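Local atomic coordinates of metalloregulator ScaR (Streptococcus gordonii, PDB entry 3HRS), a protein that represses transcription in response to manganese, probably by binding DNA as a homodimer of the DtxR/MntR family. Residues E47-K52 / T61-K66; K74-E79 / K120-G125. All blocks are in the same frame, centred on the assembly; numbering follows the deposited sequence.

Overall arrangement
The two contacts lie at successive levels of helix 62-84. Interaction 1 comes first along the chain. It joins the turn after helix 34-46 and the start of strand 50-53 to the first turn of helix 62-84, at the base of the short hairpin 50-53/57-60. Interaction 2 lies further along the same helix, where K74-E79 meets the loop K120-G125 that follows helix 106-115. Their centres are about 24 Å apart, and their nearest atoms about 9 Å. Interaction 1 sits by the probable DNA-binding end of the chain, and interaction 2 carries metal ligands of the dimerisation domain. One helix thus links the probable DNA-binding region with the metal-site region.

Interaction 1 of 2, residues E47-K52 / T61-K66; sequences EELLIK and TDLGLK
This is a helix-capping contact, in which T61 starts helix 62-84 against the backbone of E48 and L49. It lies at the foot of the hairpin 50-53/57-60, probably the wing of the winged helix-turn-helix expected in this family. The T61 hydroxyl works in both directions. T61 OG1 donates to E48 O at 2.6 Å and accepts from G64 N at 2.9 Å, which is the N-cap bond. Its chi1 of 71° sets OG1 between the backbone N and carbonyl carbon, within reach of both. T61 N donates to L49 O at 2.9 Å. That N-H points straight at the oxygen (179°), but T61 N lies above the carbonyl plane. The CA of G64 also faces this oxygen, with G64 CA to L49 O at 3.5 Å as a CH...O contact. Beside the polar centre, the L49 and L63 side chains meet obliquely through their CD1 and CD2 methyls. E48 has positive phi and closes helix 34-46 in a Schellman motif, and this turn presents the two carbonyls to T61. Around the contact, L49 and L50 pack on helices 4-13 and 34-46. The backbone of I51 bonds to L59 in the hairpin.

Interaction 2 of 2, residues K74-E79 / K120-G125; sequences KHRLIE and KACPHG. With SO4 (sulfate ion), chain C.
Three of the four zinc ligands of one metal site meet here: E79 of helix 62-84, and C122 and H124 of the loop 120-125. D159 is the fourth, and no zinc is bound to this chain. E79 leaves with CG anti to the backbone N (chi1 174°) and turns about CB-CG, which brings the carboxylate to H124. E79 OE1 lies 3.3 Å from H124 CE1, and the carboxylate and ring planes are 55° apart. The E79 methylene lies against the proline ring, with E79 CG to P123 CD at 3.6 Å. A type I turn from C122 to G125 carries the loop ligands. R76 runs alongside C122, with R76 CG to C122 SG at 3.5 Å. Its extended chain takes the guanidinium past the sulfur, where R76 NH2 donates to O4 of a sulfate ion, probably from the crystallisation liquor, at 3.2 Å (168°). The sulfate lies at the edge of the guanidinium and is also held by H158 ND1 and D159 N. R76 NH1 bonds to T127 O and pairs with E137. C122 and P123 pack on V80 of helix 62-84, while H124 bonds through its backbone to V157 of strand 150-157.

Interaction 1 of 2, residues E47-K52 / T61-K66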
ATOM      1  N   GLU A  47     -14.449 -24.144  -5.057  1.00 74.63           N
ATOM      2  CA  GLU A  47     -13.748 -23.713  -3.849  1.00 71.32           C
ATOM      3  C   GLU A  47     -14.672 -23.726  -2.629  1.00 73.06           C
ATOM      4  O   GLU A  47     -14.306 -23.305  -1.532  1.00 70.54           O
ATOM      5  CB  GLU A  47     -13.107 -22.357  -4.045  1.00 68.13           C
ATOM      6  CG  GLU A  47     -11.799 -22.411  -4.813  1.00 81.08           C
ATOM      7  CD  GLU A  47     -10.964 -21.161  -4.613  1.00 98.67           C
ATOM      8  OE1 GLU A  47     -10.438 -20.634  -5.622  1.00110.54           O
ATOM      9  OE2 GLU A  47     -10.841 -20.700  -3.450  1.00 98.39           O
ATOM     10  N   GLU A  48     -15.873 -24.244  -2.827  1.00 68.86           N
ATOM     11  CA  GLU A  48     -16.818 -24.379  -1.736  1.00 67.32           C
ATOM     12  C   GLU A  48     -17.063 -23.033  -1.032  1.00 67.02           C
ATOM     13  O   GLU A  48     -17.343 -22.996   0.165  1.00 67.80           O
ATOM     14  CB  GLU A  48     -16.341 -25.468  -0.779  1.00 56.99           C
ATOM     15  CG  GLU A  48     -16.042 -26.761  -1.508  1.00 62.00           C
ATOM     16  CD  GLU A  48     -15.477 -27.851  -0.600  1.00 75.75           C
ATOM     17  OE1 GLU A  48     -14.821 -27.500   0.418  1.00 81.11           O
ATOM     18  OE2 GLU A  48     -15.688 -29.058  -0.906  1.00 69.17           O
ATOM     19  N   LEU A  49     -16.969 -21.940  -1.792  1.00 61.09           N
ATOM     20  CA  LEU A  49     -17.384 -20.609  -1.328  1.00 69.27           C
ATOM     21  C   LEU A  49     -18.909 -20.434  -1.370  1.00 75.08           C
ATOM     22  O   LEU A  49     -19.484 -19.775  -0.513  1.00 81.45           O
ATOM     23  CB  LEU A  49     -16.727 -19.519  -2.173  1.00 62.13           C
ATOM     24  CG  LEU A  49     -15.422 -18.935  -1.654  1.00 65.51           C
ATOM     25  CD1 LEU A  49     -14.809 -19.798  -0.570  1.00 58.22           C
ATOM     26  CD2 LEU A  49     -14.446 -18.692  -2.808  1.00 66.04           C
ATOM     27  N   LEU A  50     -19.561 -21.014  -2.374  1.00 70.30           N
ATOM     28  CA  LEU A  50     -21.018 -21.042  -2.392  1.00 71.08           C
ATOM     29  C   LEU A  50     -21.550 -22.379  -2.895  1.00 75.01           C
ATOM     30  O   LEU A  50     -20.798 -23.165  -3.473  1.00 83.29           O
ATOM     31  CB  LEU A  50     -21.572 -19.868  -3.206  1.00 66.30           C
ATOM     32  CG  LEU A  50     -20.673 -19.379  -4.334  1.00 65.07           C
ATOM     33  CD1 LEU A  50     -20.562 -20.464  -5.339  1.00 69.62           C
ATOM     34  CD2 LEU A  50     -21.213 -18.106  -4.983  1.00 61.12           C
ATOM     35  N   ILE A  51     -22.832 -22.646  -2.644  1.00 68.23           N
ATOM     36  CA  ILE A  51     -23.537 -23.794  -3.230  1.00 56.77           C
ATOM     37  C   ILE A  51     -24.797 -23.332  -3.985  1.00 67.00           C
ATOM     38  O   ILE A  51     -25.362 -22.276  -3.677  1.00 74.01           O
ATOM     39  CB  ILE A  51     -24.012 -24.725  -2.139  1.00 50.41           C
ATOM     40  CG1 ILE A  51     -25.096 -24.011  -1.312  1.00 52.14           C
ATOM     41  CG2 ILE A  51     -22.824 -25.220  -1.291  1.00 40.16           C
ATOM     42  CD1 ILE A  51     -25.337 -24.607   0.069  1.00 50.20           C
ATOM     43  N   LYS A  52     -25.243 -24.105  -4.971  1.00 70.32           N
ATOM     44  CA  LYS A  52     -26.494 -23.778  -5.666  1.00 73.12           C
ATOM     45  C   LYS A  52     -27.677 -23.904  -4.705  1.00 69.45           C
ATOM     46  O   LYS A  52     -27.652 -24.703  -3.779  1.00 68.86           O
ATOM     47  CB  LYS A  52     -26.725 -24.690  -6.880  1.00 74.10           C
ATOM     48  CG  LYS A  52     -26.038 -24.253  -8.174  1.00 84.46           C
ATOM     49  CD  LYS A  52     -25.763 -25.465  -9.076  1.00 96.31           C
ATOM     50  CE  LYS A  52     -25.528 -25.080 -10.537  1.00104.05           C
ATOM     51  NZ  LYS A  52     -26.812 -24.895 -11.297  1.00112.86           N
ATOM     52  N   THR A  61     -21.270 -20.243   1.752  1.00 49.68           N
ATOM     53  CA  THR A  61     -20.855 -21.173   2.769  1.00 56.87           C
ATOM     54  C   THR A  61     -20.160 -20.387   3.857  1.00 61.38           C
ATOM     55  O   THR A  61     -19.837 -19.218   3.644  1.00 70.61           O
ATOM     56  CB  THR A  61     -19.864 -22.186   2.180  1.00 53.74           C
ATOM     57  OG1 THR A  61     -18.631 -21.521   1.918  1.00 46.52           O
ATOM     58  CG2 THR A  61     -20.412 -22.741   0.875  1.00 52.68           C
ATOM     59  N   ASP A  62     -19.922 -21.005   5.012  1.00 55.21           N
ATOM     60  CA  ASP A  62     -19.120 -20.332   6.011  1.00 59.19           C
ATOM     61  C   ASP A  62     -17.774 -19.873   5.410  1.00 57.90           C
ATOM     62  O   ASP A  62     -17.358 -18.725   5.593  1.00 54.70           O
ATOM     63  CB  ASP A  62     -18.931 -21.165   7.277  1.00 59.36           C
ATOM     64  CG  ASP A  62     -18.165 -20.404   8.363  1.00 72.55           C
ATOM     65  OD1 ASP A  62     -16.905 -20.348   8.269  1.00 72.12           O
ATOM     66  OD2 ASP A  62     -18.820 -19.854   9.291  1.00 73.03           O
ATOM     67  N   LEU A  63     -17.102 -20.729   4.663  1.00 52.96           N
ATOM     68  CA  LEU A  63     -15.842 -20.268   4.058  1.00 52.36           C
ATOM     69  C   LEU A  63     -16.081 -19.021   3.189  1.00 59.22           C
ATOM     70  O   LEU A  63     -15.288 -18.069   3.234  1.00 61.89           O
ATOM     71  CB  LEU A  63     -15.168 -21.364   3.244  1.00 34.58           C
ATOM     72  CG  LEU A  63     -13.725 -21.139   2.830  1.00 47.42           C
ATOM     73  CD1 LEU A  63     -12.801 -21.651   3.923  1.00 46.52           C
ATOM     74  CD2 LEU A  63     -13.435 -21.849   1.538  1.00 42.57           C
ATOM     75  N   GLY A  64     -17.181 -19.008   2.430  1.00 51.27           N
ATOM     76  CA  GLY A  64     -17.556 -17.827   1.661  1.00 59.45           C
ATOM     77  C   GLY A  64     -17.685 -16.522   2.469  1.00 62.46           C
ATOM     78  O   GLY A  64     -16.985 -15.546   2.204  1.00 57.92           O
ATOM     79  N   LEU A  65     -18.591 -16.511   3.444  1.00 53.13           N
ATOM     80  CA  LEU A  65     -18.736 -15.400   4.362  1.00 45.29           C
ATOM     81  C   LEU A  65     -17.415 -14.994   5.014  1.00 58.37           C
ATOM     82  O   LEU A  65     -17.105 -13.804   5.150  1.00 64.10           O
ATOM     83  CB  LEU A  65     -19.747 -15.747   5.450  1.00 48.58           C
ATOM     84  CG  LEU A  65     -21.191 -15.384   5.068  1.00 54.33           C
ATOM     85  CD1 LEU A  65     -21.272 -15.044   3.583  1.00 59.01           C
ATOM     86  CD2 LEU A  65     -22.160 -16.512   5.417  1.00 48.26           C
ATOM     87  N   LYS A  66     -16.629 -15.969   5.429  1.00 54.01           N
ATOM     88  CA  LYS A  66     -15.397 -15.615   6.078  1.00 58.09           C
ATOM     89  C   LYS A  66     -14.520 -14.814   5.102  1.00 66.07           C
ATOM     90  O   LYS A  66     -13.803 -13.886   5.515  1.00 65.59           O
ATOM     91  CB  LYS A  66     -14.685 -16.859   6.614  1.00 58.06           C
ATOM     92  CG  LYS A  66     -14.998 -17.147   8.093  1.00 62.02           C
ATOM     93  CD  LYS A  66     -14.136 -18.320   8.624  1.00 73.55           C
ATOM     94  CE  LYS A  66     -14.297 -18.495  10.139  1.00 81.99           C
ATOM     95  NZ  LYS A  66     -15.643 -18.001  10.627  1.00 79.78           N
TER

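Interaction 2 of 2, residues K74-E79 / K120-G125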
ATOM      1  N   LYS A  74     -10.364  -5.403   4.559  1.00 43.75           N
ATOM      2  CA  LYS A  74      -9.288  -4.823   3.761  1.00 44.67           C
ATOM      3  C   LYS A  74      -9.731  -3.477   3.215  1.00 50.82           C
ATOM      4  O   LYS A  74      -9.096  -2.437   3.467  1.00 52.96           O
ATOM      5  CB  LYS A  74      -8.915  -5.770   2.628  1.00 53.98           C
ATOM      6  CG  LYS A  74      -7.515  -5.584   2.098  1.00 53.68           C
ATOM      7  CD  LYS A  74      -7.378  -6.084   0.663  1.00 56.18           C
ATOM      8  CE  LYS A  74      -6.925  -7.549   0.597  1.00 71.53           C
ATOM      9  NZ  LYS A  74      -8.020  -8.510   0.389  1.00 69.87           N
ATOM     10  N   HIS A  75     -10.862  -3.502   2.517  1.00 52.39           N
ATOM     11  CA  HIS A  75     -11.438  -2.334   1.873  1.00 51.00           C
ATOM     12  C   HIS A  75     -11.819  -1.181   2.817  1.00 57.51           C
ATOM     13  O   HIS A  75     -11.520  -0.020   2.535  1.00 48.79           O
ATOM     14  CB  HIS A  75     -12.672  -2.770   1.141  1.00 52.86           C
ATOM     15  CG  HIS A  75     -13.452  -1.639   0.571  1.00 61.25           C
ATOM     16  ND1 HIS A  75     -13.053  -0.966  -0.561  1.00 58.66           N
ATOM     17  CD2 HIS A  75     -14.615  -1.067   0.967  1.00 58.83           C
ATOM     18  CE1 HIS A  75     -13.945  -0.038  -0.848  1.00 61.47           C
ATOM     19  NE2 HIS A  75     -14.900  -0.075   0.065  1.00 60.59           N
ATOM     20  N   ARG A  76     -12.488  -1.501   3.927  1.00 52.19           N
ATOM     21  CA  ARG A  76     -12.823  -0.464   4.888  1.00 48.20           C
ATOM     22  C   ARG A  76     -11.626   0.020   5.732  1.00 53.41           C
ATOM     23  O   ARG A  76     -11.552   1.184   6.070  1.00 52.32           O
ATOM     24  CB  ARG A  76     -14.030  -0.847   5.757  1.00 38.66           C
ATOM     25  CG  ARG A  76     -15.308  -0.861   4.945  1.00 48.92           C
ATOM     26  CD  ARG A  76     -16.444  -1.716   5.527  1.00 57.58           C
ATOM     27  NE  ARG A  76     -17.569  -1.706   4.591  1.00 66.56           N
ATOM     28  CZ  ARG A  76     -18.777  -2.208   4.839  1.00 66.60           C
ATOM     29  NH1 ARG A  76     -19.055  -2.769   6.012  1.00 65.51           N
ATOM     30  NH2 ARG A  76     -19.715  -2.139   3.904  1.00 59.13           N
ATOM     31  N   LEU A  77     -10.685  -0.842   6.094  1.00 53.97           N
ATOM     32  CA  LEU A  77      -9.547  -0.302   6.826  1.00 51.67           C
ATOM     33  C   LEU A  77      -8.656   0.586   5.919  1.00 57.67           C
ATOM     34  O   LEU A  77      -8.201   1.635   6.338  1.00 57.86           O
ATOM     35  CB  LEU A  77      -8.750  -1.385   7.534  1.00 46.54           C
ATOM     36  CG  LEU A  77      -9.405  -2.123   8.703  1.00 49.47           C
ATOM     37  CD1 LEU A  77      -8.676  -3.450   9.015  1.00 49.57           C
ATOM     38  CD2 LEU A  77      -9.381  -1.264   9.892  1.00 50.48           C
ATOM     39  N   ILE A  78      -8.453   0.191   4.669  1.00 56.14           N
ATOM     40  CA  ILE A  78      -7.749   1.050   3.726  1.00 48.86           C
ATOM     41  C   ILE A  78      -8.533   2.358   3.570  1.00 60.13           C
ATOM     42  O   ILE A  78      -7.965   3.446   3.513  1.00 58.76           O
ATOM     43  CB  ILE A  78      -7.570   0.386   2.337  1.00 50.67           C
ATOM     44  CG1 ILE A  78      -6.697  -0.879   2.423  1.00 63.48           C
ATOM     45  CG2 ILE A  78      -6.904   1.317   1.394  1.00 49.36           C
ATOM     46  CD1 ILE A  78      -5.459  -0.679   3.240  1.00 66.81           C
ATOM     47  N   GLU A  79      -9.849   2.260   3.502  1.00 69.71           N
ATOM     48  CA  GLU A  79     -10.642   3.474   3.374  1.00 65.30           C
ATOM     49  C   GLU A  79     -10.317   4.381   4.548  1.00 55.65           C
ATOM     50  O   GLU A  79      -9.864   5.495   4.338  1.00 51.90           O
ATOM     51  CB  GLU A  79     -12.129   3.167   3.328  1.00 71.97           C
ATOM     52  CG  GLU A  79     -13.003   4.397   3.337  1.00 87.00           C
ATOM     53  CD  GLU A  79     -13.387   4.835   1.949  1.00 99.95           C
ATOM     54  OE1 GLU A  79     -13.982   5.935   1.822  1.00102.75           O
ATOM     55  OE2 GLU A  79     -13.102   4.068   0.994  1.00102.96           O
ATOM     56  N   LYS A 120     -14.272   0.355  14.535  1.00 55.72           N
ATOM     57  CA  LYS A 120     -15.440  -0.470  14.311  1.00 63.24           C
ATOM     58  C   LYS A 120     -16.272  -0.002  13.105  1.00 66.89           C
ATOM     59  O   LYS A 120     -17.331  -0.565  12.823  1.00 75.44           O
ATOM     60  CB  LYS A 120     -16.294  -0.504  15.579  1.00 69.12           C
ATOM     61  CG  LYS A 120     -15.810  -1.519  16.635  1.00 79.24           C
ATOM     62  CD  LYS A 120     -15.820  -0.923  18.052  1.00 90.79           C
ATOM     63  CE  LYS A 120     -16.690   0.357  18.170  1.00156.05           C
ATOM     64  NZ  LYS A 120     -18.173   0.154  18.328  1.00153.63           N
ATOM     65  N   ALA A 121     -15.790   1.001  12.376  1.00 54.38           N
ATOM     66  CA  ALA A 121     -16.524   1.499  11.217  1.00 55.35           C
ATOM     67  C   ALA A 121     -15.692   2.421  10.330  1.00 53.16           C
ATOM     68  O   ALA A 121     -14.908   3.216  10.847  1.00 63.39           O
ATOM     69  CB  ALA A 121     -17.762   2.226  11.684  1.00 53.09           C
ATOM     70  N   CYS A 122     -15.863   2.311   9.004  1.00 40.18           N
ATOM     71  CA  CYS A 122     -15.203   3.228   8.067  1.00 47.11           C
ATOM     72  C   CYS A 122     -16.002   4.548   7.972  1.00 65.09           C
ATOM     73  O   CYS A 122     -17.141   4.629   8.454  1.00 65.65           O
ATOM     74  CB  CYS A 122     -15.058   2.609   6.683  1.00 40.26           C
ATOM     75  SG  CYS A 122     -16.611   2.317   5.811  1.00 64.36           S
ATOM     76  N   PRO A 123     -15.419   5.585   7.345  1.00 71.68           N
ATOM     77  CA  PRO A 123     -16.101   6.893   7.372  1.00 74.06           C
ATOM     78  C   PRO A 123     -17.516   6.901   6.759  1.00 77.05           C
ATOM     79  O   PRO A 123     -18.263   7.834   7.041  1.00 85.24           O
ATOM     80  CB  PRO A 123     -15.158   7.818   6.578  1.00 63.48           C
ATOM     81  CG  PRO A 123     -13.840   7.075   6.514  1.00 67.82           C
ATOM     82  CD  PRO A 123     -14.204   5.614   6.513  1.00 69.84           C
ATOM     83  N   HIS A 124     -17.901   5.907   5.962  1.00 71.03           N
ATOM     84  CA  HIS A 124     -19.266   5.920   5.434  1.00 61.93           C
ATOM     85  C   HIS A 124     -20.251   5.097   6.232  1.00 67.36           C
ATOM     86  O   HIS A 124     -21.341   4.798   5.740  1.00 75.90           O
ATOM     87  CB  HIS A 124     -19.308   5.491   3.982  1.00 57.37           C
ATOM     88  CG  HIS A 124     -18.591   6.424   3.071  1.00 68.45           C
ATOM     89  ND1 HIS A 124     -17.465   6.057   2.366  1.00 79.63           N
ATOM     90  CD2 HIS A 124     -18.830   7.719   2.759  1.00 66.83           C
ATOM     91  CE1 HIS A 124     -17.050   7.082   1.645  1.00 77.17           C
ATOM     92  NE2 HIS A 124     -17.864   8.100   1.862  1.00 74.45           N
ATOM     93  N   GLY A 125     -19.875   4.724   7.451  1.00 64.34           N
ATOM     94  CA  GLY A 125     -20.792   4.048   8.351  1.00 59.28           C
ATOM     95  C   GLY A 125     -20.804   2.538   8.181  1.00 59.32           C
ATOM     96  O   GLY A 125     -21.416   1.790   8.974  1.00 51.06           O
TER
HETATM   97  S   SO4 C 216     -20.945  -0.702   0.759  1.00102.22           S
HETATM   98  O1  SO4 C 216     -21.631   0.062   1.810  1.00100.60           O
HETATM   99  O2  SO4 C 216     -21.498  -2.053   0.757  1.00107.41           O
HETATM  100  O3  SO4 C 216     -21.161  -0.105  -0.567  1.00 93.67           O
HETATM  101  O4  SO4 C 216     -19.503  -0.754   1.053  1.00 97.36           O